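Local structure of putative antioxidant defense protein Mlr4105 (Mesorhizobium loti, 3C1L) at residues K67-M72 and S117-A122; A144-K147 and S151-D154. The protein probably acts as a peroxiredoxin-type antioxidant enzyme of the AhpD-like group. All blocks are in the same frame, centred on the assembly; numbering follows the deposited sequence.

Contact 1 of 2, residues K67-M72 and S117-A122; sequences KLDREM and SPRQTA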
loop_
_atom_site.group_PDB
_atom_site.type_symbol
_atom_site.label_atom_id
_atom_site.label_comp_id
_atom_site.label_asym_id
_atom_site.label_seq_id
_atom_site.Cartn_x
_atom_site.Cartn_y
_atom_site.Cartn_z
ATOM N N LYS B 67 5.713 -31.848 -6.991
ATOM C CA LYS B 67 4.482 -31.291 -7.525
ATOM C C LYS B 67 3.735 -30.533 -6.421
ATOM O O LYS B 67 3.080 -29.564 -6.707
ATOM C CB LYS B 67 3.600 -32.355 -8.213
ATOM C CG LYS B 67 4.285 -33.031 -9.403
ATOM C CD LYS B 67 3.339 -33.877 -10.300
ATOM C CE LYS B 67 2.149 -34.479 -9.547
ATOM N NZ LYS B 67 1.316 -35.444 -10.379
ATOM N N LEU B 68 3.852 -30.994 -5.172
ATOM C CA LEU B 68 3.139 -30.379 -4.058
ATOM C C LEU B 68 3.729 -29.009 -3.715
ATOM O O LEU B 68 2.974 -28.096 -3.422
ATOM C CB LEU B 68 3.114 -31.325 -2.836
ATOM C CG LEU B 68 2.723 -30.721 -1.477
ATOM C CD1 LEU B 68 1.248 -30.314 -1.454
ATOM C CD2 LEU B 68 2.997 -31.686 -0.339
ATOM N N ASP B 69 5.058 -28.866 -3.771
ATOM C CA ASP B 69 5.721 -27.570 -3.572
ATOM C C ASP B 69 5.190 -26.500 -4.511
ATOM O O ASP B 69 4.919 -25.348 -4.109
ATOM C CB ASP B 69 7.243 -27.667 -3.843
ATOM C CG ASP B 69 8.013 -28.361 -2.738
ATOM O OD1 ASP B 69 7.580 -28.432 -1.544
ATOM O OD2 ASP B 69 9.101 -28.860 -3.086
ATOM N N ARG B 70 5.085 -26.872 -5.777
ATOM C CA ARG B 70 4.569 -25.988 -6.829
ATOM C C ARG B 70 3.085 -25.641 -6.660
ATOM O O ARG B 70 2.735 -24.487 -6.779
ATOM C CB ARG B 70 4.879 -26.550 -8.215
ATOM C CG ARG B 70 6.359 -26.571 -8.520
ATOM C CD ARG B 70 6.645 -27.293 -9.795
ATOM N NE ARG B 70 6.875 -28.724 -9.603
ATOM C CZ ARG B 70 7.086 -29.598 -10.569
ATOM N NH1 ARG B 70 6.991 -29.251 -11.841
ATOM N NH2 ARG B 70 7.350 -30.860 -10.246
ATOM N N GLU B 71 2.232 -26.626 -6.321
ATOM C CA GLU B 71 0.851 -26.326 -5.905
ATOM C C GLU B 71 0.807 -25.432 -4.651
ATOM O O GLU B 71 -0.136 -24.642 -4.494
ATOM C CB GLU B 71 0.047 -27.593 -5.640
ATOM C CG GLU B 71 -0.161 -28.462 -6.856
ATOM C CD GLU B 71 -1.217 -27.927 -7.842
ATOM O OE1 GLU B 71 -1.802 -26.846 -7.595
ATOM O OE2 GLU B 71 -1.455 -28.588 -8.870
HETATM N N MSE B 72 1.785 -25.540 -3.753
HETATM C CA MSE B 72 1.855 -24.635 -2.571
HETATM C C MSE B 72 2.207 -23.235 -2.965
HETATM O O MSE B 72 1.654 -22.265 -2.427
HETATM C CB MSE B 72 2.869 -25.104 -1.504
HETATM C CG MSE B 72 2.342 -26.219 -0.608
HETATM SE SE MSE B 72 3.644 -26.906 0.727
HETATM C CE MSE B 72 4.544 -25.357 1.240
ATOM N N SER B 117 8.730 -26.828 6.797
ATOM C CA SER B 117 10.198 -26.842 6.916
ATOM C C SER B 117 10.736 -25.443 6.555
ATOM O O SER B 117 10.003 -24.639 5.933
ATOM C CB SER B 117 10.789 -27.895 5.978
ATOM O OG SER B 117 10.557 -27.532 4.626
ATOM N N PRO B 118 11.989 -25.125 6.969
ATOM C CA PRO B 118 12.734 -23.923 6.561
ATOM C C PRO B 118 12.786 -23.773 5.046
ATOM O O PRO B 118 12.556 -22.705 4.540
ATOM C CB PRO B 118 14.144 -24.177 7.153
ATOM C CG PRO B 118 13.879 -24.886 8.373
ATOM C CD PRO B 118 12.714 -25.841 8.039
ATOM N N ARG B 119 13.001 -24.880 4.333
ATOM C CA ARG B 119 12.982 -24.905 2.871
ATOM C C ARG B 119 11.651 -24.374 2.303
ATOM O O ARG B 119 11.637 -23.487 1.408
ATOM C CB ARG B 119 13.199 -26.333 2.407
ATOM C CG ARG B 119 13.204 -26.562 0.920
ATOM C CD ARG B 119 13.107 -28.039 0.632
ATOM N NE ARG B 119 12.476 -28.328 -0.638
ATOM C CZ ARG B 119 13.123 -28.449 -1.797
ATOM N NH1 ARG B 119 14.438 -28.293 -1.882
ATOM N NH2 ARG B 119 12.437 -28.716 -2.892
ATOM N N GLN B 120 10.539 -24.903 2.807
ATOM C CA GLN B 120 9.203 -24.487 2.333
ATOM C C GLN B 120 8.872 -23.041 2.684
ATOM O O GLN B 120 8.295 -22.314 1.877
ATOM C CB GLN B 120 8.121 -25.394 2.894
ATOM C CG GLN B 120 8.155 -26.824 2.346
ATOM C CD GLN B 120 7.321 -27.789 3.203
ATOM O OE1 GLN B 120 7.268 -27.685 4.423
ATOM N NE2 GLN B 120 6.691 -28.747 2.554
ATOM N N THR B 121 9.234 -22.636 3.900
ATOM C CA THR B 121 9.155 -21.255 4.320
ATOM C C THR B 121 9.968 -20.318 3.390
ATOM O O THR B 121 9.466 -19.287 2.991
ATOM C CB THR B 121 9.571 -21.097 5.793
ATOM O OG1 THR B 121 8.725 -21.926 6.598
ATOM C CG2 THR B 121 9.485 -19.648 6.290
ATOM N N ALA B 122 11.211 -20.643 3.082
ATOM C CA ALA B 122 12.026 -19.774 2.264
ATOM C C ALA B 122 11.433 -19.571 0.864
ATOM O O ALA B 122 11.461 -18.474 0.321
ATOM C CB ALA B 122 13.465 -20.285 2.187
HETATM O O HOH W 1 9.820 -29.234 -0.124
#
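In the all-helical AhpD-like fold, the opening turns of helices 67-80 and 118-132 meet through Asp69, Met72, Arg119 and Gln120. The short segments cross at -39° with axes 11.4 Å apart, a separation bridged by side chains. Arg119 has CG anti to its own backbone nitrogen (chi1 180°) and an extended chain, which carries the guanidinium across to Asp69, the two side chains crossing at about a right angle. There NH2 reaches Asp69 OD2 in the guanidinium plane, a nearly straight but weak salt-bridge bond of 3.3 Å. The carboxylate plane is turned 42° from the guanidinium. Water 1 forms a second bridge between the two groups, donating to Asp69 OD1 (2.8 Å) and accepting from Arg119 NE (2.9 Å); Arg119 NH2 also bonds Gly64 O. Beside this polar patch, the bent end of selenomethionine Met72 crosses Gln120 at about a right angle, CE lying 3.9 Å from Gln120 CB and SE 4.0 Å from NE2. With CG beside its backbone N and an extended chain beyond, Gln120 brings its amide to Ser117: OE1 accepts from Ser117 N (2.9 Å), while Gln120 N donates to Ser117 OG (3.2 Å). An alanine at Gln120 is likely to leave Ser117 N without this acceptor and to open a gap against the Met72 selenium. The reciprocal Ser117–Gln120 bonds form a capping box at the N terminus of helix 118-132.

Contact 2 of 2, residues A144-K147 and S151-D154; sequences ALRK and SDRD
Arg146 and Asp152 face each other at a slant, the guanidinium plane turned 50° from the carboxylate. The arginine comes side-on, with NE and NH2 both bonded, each bond bent (139° and 135°), to a single oxygen, OD1 of Asp152. NE lies 3.0 Å from Asp152 OD1 and approaches it on the syn lone pair. NH2 of Arg146 reaches Asp152 OD1 at 3.2 Å, also on the syn side but tilted out of the carboxylate plane. A third bond, weak but nearly straight, runs 3.3 Å from Arg146 NH2 to Asp152 OD2. The Arg146 chain is extended from CG to NE, and the turn at chi4 then brings the NE/NH2 edge of the guanidinium round to the aspartate. The remaining nitrogen, NH1, forms a salt bridge with Glu139 at the start of the same helix, which places the guanidinium between two carboxylates. Asp152 is likewise shared: OD2 accepts from Asp10 N of the second subunit, whose Ala8 and Leu9 pack on this pair. The contact closes a helix-loop-helix corner, where helix 139-147 gives way through a short loop to the long helix 152-175. Ser151 is the N-cap of the latter and forms a capping box with Asp154: Ser151 OG accepts from Asp154 N at 2.9 Å, and Asp154 OD2, met from above its carboxylate plane, accepts from Ser151 N at 2.9 Å. Leu145 and the Arg146 side chain also touch Ile155, the residue just after the capping box.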
loop_
_atom_site.group_PDB
_atom_site.type_symbol
_atom_site.label_atom_id
_atom_site.label_comp_id
_atom_site.label_asym_id
_atom_site.label_seq_id
_atom_site.Cartn_x
_atom_site.Cartn_y
_atom_site.Cartn_z
ATOM N N ALA B 144 19.190 -15.860 -0.036
ATOM C CA ALA B 144 18.413 -16.533 1.019
ATOM C C ALA B 144 17.823 -17.878 0.528
ATOM O O ALA B 144 17.831 -18.841 1.277
ATOM C CB ALA B 144 17.339 -15.607 1.567
ATOM N N LEU B 145 17.376 -17.975 -0.727
ATOM C CA LEU B 145 16.944 -19.263 -1.276
ATOM C C LEU B 145 18.118 -20.242 -1.321
ATOM O O LEU B 145 17.962 -21.448 -1.003
ATOM C CB LEU B 145 16.334 -19.139 -2.687
ATOM C CG LEU B 145 14.934 -18.505 -2.775
ATOM C CD1 LEU B 145 14.452 -18.228 -4.248
ATOM C CD2 LEU B 145 13.935 -19.311 -2.029
ATOM N N ARG B 146 19.285 -19.765 -1.746
ATOM C CA ARG B 146 20.477 -20.613 -1.720
ATOM C C ARG B 146 20.842 -21.125 -0.338
ATOM O O ARG B 146 21.178 -22.288 -0.198
ATOM C CB ARG B 146 21.671 -19.932 -2.320
ATOM C CG ARG B 146 21.562 -19.678 -3.793
ATOM C CD ARG B 146 22.924 -19.353 -4.325
ATOM N NE ARG B 146 22.816 -18.895 -5.689
ATOM C CZ ARG B 146 22.676 -17.632 -6.062
ATOM N NH1 ARG B 146 22.720 -16.627 -5.183
ATOM N NH2 ARG B 146 22.546 -17.369 -7.341
ATOM N N LYS B 147 20.750 -20.279 0.680
ATOM C CA LYS B 147 20.917 -20.731 2.082
ATOM C C LYS B 147 19.903 -21.824 2.482
ATOM O O LYS B 147 20.188 -22.632 3.358
ATOM C CB LYS B 147 20.770 -19.556 3.073
ATOM C CG LYS B 147 21.804 -18.535 2.911
ATOM C CD LYS B 147 21.784 -17.473 4.014
ATOM C CE LYS B 147 22.731 -16.331 3.603
ATOM N NZ LYS B 147 22.967 -15.287 4.654
ATOM N N SER B 151 19.009 -24.814 -5.742
ATOM C CA SER B 151 19.960 -24.579 -6.846
ATOM C C SER B 151 19.476 -23.400 -7.658
ATOM O O SER B 151 18.341 -22.971 -7.523
ATOM C CB SER B 151 20.023 -25.781 -7.769
ATOM O OG SER B 151 18.769 -25.918 -8.416
ATOM N N ASP B 152 20.315 -22.883 -8.541
ATOM C CA ASP B 152 19.834 -21.832 -9.450
ATOM C C ASP B 152 18.682 -22.309 -10.357
ATOM O O ASP B 152 17.761 -21.533 -10.679
ATOM C CB ASP B 152 21.010 -21.237 -10.229
ATOM C CG ASP B 152 21.835 -20.278 -9.356
ATOM O OD1 ASP B 152 21.633 -20.289 -8.105
ATOM O OD2 ASP B 152 22.672 -19.519 -9.896
ATOM N N ARG B 153 18.696 -23.578 -10.752
ATOM C CA ARG B 153 17.573 -24.105 -11.513
ATOM C C ARG B 153 16.286 -24.166 -10.660
ATOM O O ARG B 153 15.212 -23.822 -11.151
ATOM C CB ARG B 153 17.928 -25.411 -12.160
ATOM C CG ARG B 153 16.820 -26.036 -12.985
ATOM C CD ARG B 153 15.998 -25.060 -13.921
ATOM N NE ARG B 153 14.650 -25.602 -14.032
ATOM C CZ ARG B 153 14.359 -26.760 -14.642
ATOM N NH1 ARG B 153 15.310 -27.430 -15.272
ATOM N NH2 ARG B 153 13.092 -27.232 -14.652
ATOM N N ASP B 154 16.407 -24.488 -9.369
ATOM C CA ASP B 154 15.261 -24.416 -8.458
ATOM C C ASP B 154 14.722 -23.004 -8.298
ATOM O O ASP B 154 13.504 -22.793 -8.245
ATOM C CB ASP B 154 15.634 -24.895 -7.062
ATOM C CG ASP B 154 16.123 -26.345 -7.025
ATOM O OD1 ASP B 154 15.809 -27.136 -7.964
ATOM O OD2 ASP B 154 16.840 -26.679 -6.028
#

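In the fold
Contacts 1 and 2 lie in series along the chain with centres about 13 Å apart, on the same side of the chain's centre; contact 2 is the more peripheral, centred about 21 Å from it against about 13 Å for contact 1. Helix 118-132 ties them together: Ala122 O packs 3.5 Å from Leu145 CD2, and Arg119 and Ala122 touch Phe150 and Ala148, respectively, in the loop that contact 2 spans. Contact 2 borders the second subunit, whereas no other chain touches contact 1. Within residues 67-72, Glu71 bonds His90 of helix 84-98, a pair reminiscent of the Glu–His pair near the CXXC motif of AhpD relatives. A bound PEG, probably from crystallisation, sits about 3 Å from the Gln120 side chain.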